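Local structure of tRNA (guanine-N(1)-)-methyltransferase (Aquifex aeolicus, 1OY5) at residues C20-Y24 with G25-Q29; P40-L43 with R44-A47. The protein probably methylates the N1 atom of guanosine-37 in various tRNAs, using S-adenosyl-L-methionine as methyl donor and working as a homodimer. All coordinates share one frame; numbering follows the deposited sequence.

Contact 1 (C20-Y24 with G25-Q29)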
ATOM      1  N   CYS A  20     -11.876  -4.736   8.299  1.00 25.19           N
ATOM      2  CA  CYS A  20     -11.265  -6.044   8.121  1.00 25.68           C
ATOM      3  C   CYS A  20      -9.739  -6.094   8.328  1.00 25.43           C
ATOM      4  O   CYS A  20      -9.201  -7.118   8.731  1.00 26.05           O
ATOM      5  CB  CYS A  20     -11.616  -6.630   6.776  1.00 25.78           C
ATOM      6  SG  CYS A  20     -10.816  -8.226   6.560  1.00 29.98           S
ATOM      7  N   TYR A  21      -9.029  -4.998   8.107  1.00 25.52           N
ATOM      8  CA  TYR A  21      -7.565  -5.014   8.254  1.00 24.03           C
ATOM      9  C   TYR A  21      -7.219  -4.872   9.708  1.00 24.13           C
ATOM     10  O   TYR A  21      -6.176  -5.312  10.114  1.00 24.14           O
ATOM     11  CB  TYR A  21      -6.892  -3.905   7.439  1.00 23.05           C
ATOM     12  CG  TYR A  21      -5.363  -3.999   7.417  1.00 21.68           C
ATOM     13  CD1 TYR A  21      -4.607  -3.381   8.390  1.00 21.28           C
ATOM     14  CD2 TYR A  21      -4.689  -4.722   6.433  1.00 20.40           C
ATOM     15  CE1 TYR A  21      -3.277  -3.464   8.406  1.00 20.88           C
ATOM     16  CE2 TYR A  21      -3.350  -4.821   6.432  1.00 19.47           C
ATOM     17  CZ  TYR A  21      -2.628  -4.185   7.432  1.00 23.00           C
ATOM     18  OH  TYR A  21      -1.241  -4.264   7.495  1.00 22.78           O
ATOM     19  N   SER A  22      -8.105  -4.243  10.489  1.00 24.30           N
ATOM     20  CA  SER A  22      -7.878  -4.008  11.927  1.00 23.69           C
ATOM     21  C   SER A  22      -8.064  -5.200  12.827  1.00 23.24           C
ATOM     22  O   SER A  22      -7.882  -5.094  14.017  1.00 23.65           O
ATOM     23  CB  SER A  22      -8.824  -2.946  12.411  1.00 22.75           C
ATOM     24  OG  SER A  22      -8.521  -1.759  11.727  1.00 24.99           O
ATOM     25  N   GLU A  23      -8.444  -6.330  12.265  1.00 23.62           N
ATOM     26  CA  GLU A  23      -8.705  -7.493  13.048  1.00 23.74           C
ATOM     27  C   GLU A  23      -7.527  -8.384  13.130  1.00 22.71           C
ATOM     28  O   GLU A  23      -7.598  -9.399  13.805  1.00 23.43           O
ATOM     29  CB  GLU A  23      -9.893  -8.239  12.494  1.00 24.41           C
ATOM     30  CG  GLU A  23     -11.162  -7.658  13.086  1.00 29.64           C
ATOM     31  CD  GLU A  23     -12.405  -8.161  12.404  1.00 36.96           C
ATOM     32  OE1 GLU A  23     -12.290  -9.223  11.749  1.00 41.58           O
ATOM     33  OE2 GLU A  23     -13.484  -7.498  12.528  1.00 41.73           O
ATOM     34  N   TYR A  24      -6.437  -8.014  12.473  1.00 21.63           N
ATOM     35  CA  TYR A  24      -5.250  -8.876  12.457  1.00 21.20           C
ATOM     36  C   TYR A  24      -3.968  -8.119  12.609  1.00 20.63           C
ATOM     37  O   TYR A  24      -3.930  -6.896  12.498  1.00 21.02           O
ATOM     38  CB  TYR A  24      -5.181  -9.669  11.140  1.00 21.12           C
ATOM     39  CG  TYR A  24      -6.460 -10.345  10.785  1.00 18.29           C
ATOM     40  CD1 TYR A  24      -7.400  -9.693  10.025  1.00 17.47           C
ATOM     41  CD2 TYR A  24      -6.744 -11.611  11.238  1.00 16.73           C
ATOM     42  CE1 TYR A  24      -8.583 -10.288   9.687  1.00 16.51           C
ATOM     43  CE2 TYR A  24      -7.944 -12.233  10.912  1.00 16.94           C
ATOM     44  CZ  TYR A  24      -8.866 -11.552  10.147  1.00 16.92           C
ATOM     45  OH  TYR A  24     -10.079 -12.126   9.817  1.00 18.85           O
ATOM     46  N   GLY A  25      -2.911  -8.862  12.847  1.00 19.79           N
ATOM     47  CA  GLY A  25      -1.603  -8.262  12.925  1.00 20.50           C
ATOM     48  C   GLY A  25      -1.409  -7.222  14.009  1.00 20.55           C
ATOM     49  O   GLY A  25      -2.032  -7.260  15.054  1.00 21.52           O
ATOM     50  N   ILE A  26      -0.498  -6.308  13.731  1.00 20.81           N
ATOM     51  CA  ILE A  26      -0.059  -5.292  14.647  1.00 21.17           C
ATOM     52  C   ILE A  26      -1.138  -4.290  14.911  1.00 20.73           C
ATOM     53  O   ILE A  26      -1.163  -3.689  15.955  1.00 21.20           O
ATOM     54  CB  ILE A  26       1.193  -4.614  14.066  1.00 21.25           C
ATOM     55  CG1 ILE A  26       2.185  -5.678  13.607  1.00 22.55           C
ATOM     56  CG2 ILE A  26       1.896  -3.798  15.083  1.00 22.75           C
ATOM     57  CD1 ILE A  26       2.373  -6.819  14.577  1.00 23.67           C
ATOM     58  N   VAL A  27      -2.034  -4.087  13.967  1.00 21.18           N
ATOM     59  CA  VAL A  27      -3.077  -3.098  14.169  1.00 20.74           C
ATOM     60  C   VAL A  27      -4.016  -3.626  15.234  1.00 21.14           C
ATOM     61  O   VAL A  27      -4.454  -2.885  16.102  1.00 21.72           O
ATOM     62  CB  VAL A  27      -3.827  -2.728  12.882  1.00 19.95           C
ATOM     63  CG1 VAL A  27      -5.105  -1.932  13.204  1.00 19.71           C
ATOM     64  CG2 VAL A  27      -2.936  -1.908  12.022  1.00 19.64           C
ATOM     65  N   LYS A  28      -4.293  -4.918  15.192  1.00 21.33           N
ATOM     66  CA  LYS A  28      -5.184  -5.518  16.171  1.00 21.90           C
ATOM     67  C   LYS A  28      -4.551  -5.512  17.558  1.00 21.30           C
ATOM     68  O   LYS A  28      -5.204  -5.263  18.540  1.00 21.85           O
ATOM     69  CB  LYS A  28      -5.542  -6.921  15.743  1.00 21.73           C
ATOM     70  CG  LYS A  28      -6.395  -7.680  16.694  1.00 25.22           C
ATOM     71  CD  LYS A  28      -6.163  -9.217  16.441  1.00 30.60           C
ATOM     72  CE  LYS A  28      -6.816 -10.105  17.502  1.00 31.85           C
ATOM     73  NZ  LYS A  28      -6.116 -11.424  17.613  1.00 33.87           N
ATOM     74  N   GLN A  29      -3.267  -5.778  17.615  1.00 21.12           N
ATOM     75  CA  GLN A  29      -2.512  -5.750  18.842  1.00 21.30           C
ATOM     76  C   GLN A  29      -2.557  -4.336  19.434  1.00 21.01           C
ATOM     77  O   GLN A  29      -2.910  -4.147  20.605  1.00 21.07           O
ATOM     78  CB  GLN A  29      -1.084  -6.132  18.504  1.00 22.01           C
ATOM     79  CG  GLN A  29      -0.184  -6.304  19.633  1.00 24.67           C
ATOM     80  CD  GLN A  29       1.057  -7.022  19.201  1.00 30.48           C
ATOM     81  OE1 GLN A  29       0.971  -7.997  18.431  1.00 34.22           O
ATOM     82  NE2 GLN A  29       2.229  -6.561  19.686  1.00 33.21           N
TER
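Lys28 N is shared between two carbonyls at the bend joining helices 15-21 and 25-33: it makes a weak hydrogen bond to Tyr24 O (3.4 Å, N-H...O angle 155°) and another weak one to Gly25 O. The chain gets there through a type I beta turn from Tyr21 to Tyr24, followed by Gly25 with phi at +61°, a backbone setting that a residue without a side chain takes up readily. Val27 is forked between two partners: CG1, anti to the backbone N, rests 3.7 Å from Ser22 CA and also touches Ser22 OG, while CG2 meets the edge of the Tyr21 ring at CE1 (4.0 Å), the two side chains crossing at about a right angle. Lys28 lays its aliphatic part along the turn, with CB 3.4 Å from Ser22 O. The Tyr24 ring carries Glu23 CB 3.6 Å over one face, offset toward the rim. The three hydroxyls have partners outside the two segments: Asp151 for Tyr21 OH, Ile18 O, one turn back in helix 15-21, for Ser22 OG, and His16 of the second subunit for Tyr24 OH. Only a weak backbone bond thus crosses the bend, the packing of Val27 on Tyr21 and Ser22 adds to it, and Tyr24 carries its hydroxyl to the dimer interface.

Contact 2 (P40-L43 with R44-A47); sequences PIDL and REFA
The Phe46 ring meets the strand end at its edge, where Asp42 O lies in the ring plane 3.4 Å from CD2, while Ile41 CG2 comes to CE2 obliquely. Tyr76 adds an edge-to-face ring contact, and Ala73 of helix 67-81 also packs on Phe46. Leu43 packs on Pro69 and Ile70, its side chain about 8 Å from that of Gly115, a probable S-adenosyl-L-methionine site. The second flat pair is charged: the Arg44 guanidinium turns an edge to the Asp42 carboxylate, the planes 34° apart. In this salt bridge Arg44 NE donates to the syn lone pair of Asp42 OD2 (2.8 Å, N-H...O angle 148°), a partner tilted from the guanidinium plane. Arg44 NH2 adds weak bonds to Asp42 OD1 (3.0 Å) and OD2. A bend at chi3 (-54°) folds the arginine back to the carboxylate instead of letting it run straight on. Asp42 OD2 also receives a weak bond from Arg44 N at 3.3 Å, which makes an Asx turn, so backbone and side chain of one arginine both grip the same oxygen. Replacing Asp42 with an alanine would probably leave the Arg44 guanidinium without its acidic mate, free to turn, and deprive Arg44 N of this acceptor. The main chain winds into a 3-10 turn through Glu45 N to Asp42 O (3.0 Å) and Phe46 N to Leu43 O (3.0 Å). Glu45 CG packs on Asp42 CB, bringing a second carboxylate near the first, with Glu45 OE2 4.5 Å from Asp42 OD1. Two like charges thus sit close together, and the arginine bound to Asp42 is likely to offset part of their repulsion where the strand gives way to the 3-10 turn.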
ATOM      1  N   PRO A  40     -13.492   3.526  11.097  1.00 22.52           N
ATOM      2  CA  PRO A  40     -13.901   3.645   9.698  1.00 23.41           C
ATOM      3  C   PRO A  40     -15.185   4.493   9.620  1.00 24.07           C
ATOM      4  O   PRO A  40     -16.128   4.284  10.372  1.00 24.88           O
ATOM      5  CB  PRO A  40     -14.163   2.205   9.280  1.00 23.97           C
ATOM      6  CG  PRO A  40     -14.202   1.374  10.571  1.00 22.67           C
ATOM      7  CD  PRO A  40     -13.668   2.177  11.657  1.00 22.20           C
ATOM      8  N   ILE A  41     -15.192   5.503   8.763  1.00 24.02           N
ATOM      9  CA  ILE A  41     -16.346   6.405   8.669  1.00 22.97           C
ATOM     10  C   ILE A  41     -16.868   6.251   7.255  1.00 21.68           C
ATOM     11  O   ILE A  41     -16.204   6.544   6.283  1.00 20.38           O
ATOM     12  CB  ILE A  41     -15.950   7.884   8.962  1.00 22.84           C
ATOM     13  CG1 ILE A  41     -15.103   8.022  10.226  1.00 22.68           C
ATOM     14  CG2 ILE A  41     -17.175   8.718   9.095  1.00 24.23           C
ATOM     15  CD1 ILE A  41     -15.866   7.871  11.523  1.00 22.66           C
ATOM     16  N   ASP A  42     -18.056   5.710   7.172  1.00 21.95           N
ATOM     17  CA  ASP A  42     -18.748   5.487   5.937  1.00 22.48           C
ATOM     18  C   ASP A  42     -19.266   6.781   5.301  1.00 23.03           C
ATOM     19  O   ASP A  42     -20.207   7.415   5.838  1.00 21.59           O
ATOM     20  CB  ASP A  42     -19.909   4.620   6.225  1.00 21.51           C
ATOM     21  CG  ASP A  42     -20.389   3.920   5.043  1.00 22.05           C
ATOM     22  OD1 ASP A  42     -21.027   2.862   5.302  1.00 25.54           O
ATOM     23  OD2 ASP A  42     -20.191   4.322   3.861  1.00 18.49           O
ATOM     24  N   LEU A  43     -18.652   7.149   4.170  1.00 23.38           N
ATOM     25  CA  LEU A  43     -19.025   8.396   3.465  1.00 25.64           C
ATOM     26  C   LEU A  43     -20.501   8.479   3.116  1.00 25.34           C
ATOM     27  O   LEU A  43     -21.111   9.545   3.181  1.00 24.94           O
ATOM     28  CB  LEU A  43     -18.253   8.598   2.175  1.00 25.46           C
ATOM     29  CG  LEU A  43     -17.129   9.592   2.294  1.00 29.46           C
ATOM     30  CD1 LEU A  43     -16.400   9.634   0.955  1.00 32.79           C
ATOM     31  CD2 LEU A  43     -17.645  10.988   2.679  1.00 31.91           C
ATOM     32  N   ARG A  44     -21.034   7.337   2.745  1.00 25.53           N
ATOM     33  CA  ARG A  44     -22.403   7.241   2.402  1.00 27.11           C
ATOM     34  C   ARG A  44     -23.358   7.655   3.529  1.00 27.35           C
ATOM     35  O   ARG A  44     -24.373   8.271   3.235  1.00 27.42           O
ATOM     36  CB  ARG A  44     -22.691   5.837   1.884  1.00 27.48           C
ATOM     37  CG  ARG A  44     -21.885   5.525   0.610  1.00 29.55           C
ATOM     38  CD  ARG A  44     -21.696   4.044   0.308  1.00 31.07           C
ATOM     39  NE  ARG A  44     -21.101   3.308   1.444  1.00 30.63           N
ATOM     40  CZ  ARG A  44     -21.305   2.015   1.638  1.00 32.29           C
ATOM     41  NH1 ARG A  44     -22.040   1.304   0.761  1.00 33.91           N
ATOM     42  NH2 ARG A  44     -20.794   1.413   2.689  1.00 33.54           N
ATOM     43  N   GLU A  45     -23.015   7.386   4.795  1.00 27.98           N
ATOM     44  CA  GLU A  45     -23.905   7.706   5.908  1.00 28.18           C
ATOM     45  C   GLU A  45     -23.881   9.163   6.154  1.00 28.19           C
ATOM     46  O   GLU A  45     -24.669   9.660   6.943  1.00 29.79           O
ATOM     47  CB  GLU A  45     -23.558   7.028   7.221  1.00 28.00           C
ATOM     48  CG  GLU A  45     -23.178   5.594   7.140  1.00 31.03           C
ATOM     49  CD  GLU A  45     -24.333   4.653   7.249  1.00 38.65           C
ATOM     50  OE1 GLU A  45     -25.219   4.604   6.356  1.00 42.21           O
ATOM     51  OE2 GLU A  45     -24.329   3.888   8.234  1.00 48.55           O
ATOM     52  N   PHE A  46     -22.980   9.870   5.497  1.00 27.83           N
ATOM     53  CA  PHE A  46     -22.893  11.312   5.681  1.00 26.77           C
ATOM     54  C   PHE A  46     -23.243  12.077   4.463  1.00 26.35           C
ATOM     55  O   PHE A  46     -23.023  13.258   4.449  1.00 26.98           O
ATOM     56  CB  PHE A  46     -21.499  11.731   6.109  1.00 26.93           C
ATOM     57  CG  PHE A  46     -21.190  11.394   7.515  1.00 25.40           C
ATOM     58  CD1 PHE A  46     -21.462  12.292   8.519  1.00 24.10           C
ATOM     59  CD2 PHE A  46     -20.643  10.162   7.836  1.00 27.90           C
ATOM     60  CE1 PHE A  46     -21.209  11.991   9.849  1.00 23.14           C
ATOM     61  CE2 PHE A  46     -20.371   9.829   9.176  1.00 26.88           C
ATOM     62  CZ  PHE A  46     -20.675  10.778  10.191  1.00 25.56           C
ATOM     63  N   ALA A  47     -23.756  11.414   3.437  1.00 25.99           N
ATOM     64  CA  ALA A  47     -24.135  12.093   2.228  1.00 25.67           C
ATOM     65  C   ALA A  47     -25.534  12.731   2.461  1.00 25.57           C
ATOM     66  O   ALA A  47     -26.559  12.036   2.562  1.00 24.90           O
ATOM     67  CB  ALA A  47     -24.141  11.105   1.079  1.00 25.77           C
TER

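From the N terminus the chain reaches contact 1 first, where helix 15-21 passes into helix 25-33; that second helix then leads to strand 36-42, at whose end contact 2 turns the chain toward strand 53-54. Each contact closes only a short local turn, and the two stand in series, neither enclosing nor crossing the other. Their centres are 22 Å apart, and no atom of one touches the other. Contact 1 ties the two helices to helix 143-155 and to the second subunit. Contact 2 ties an outermost strand of the parallel sheet in this chain to helix 67-81, and through Pro15 also to helix 15-21.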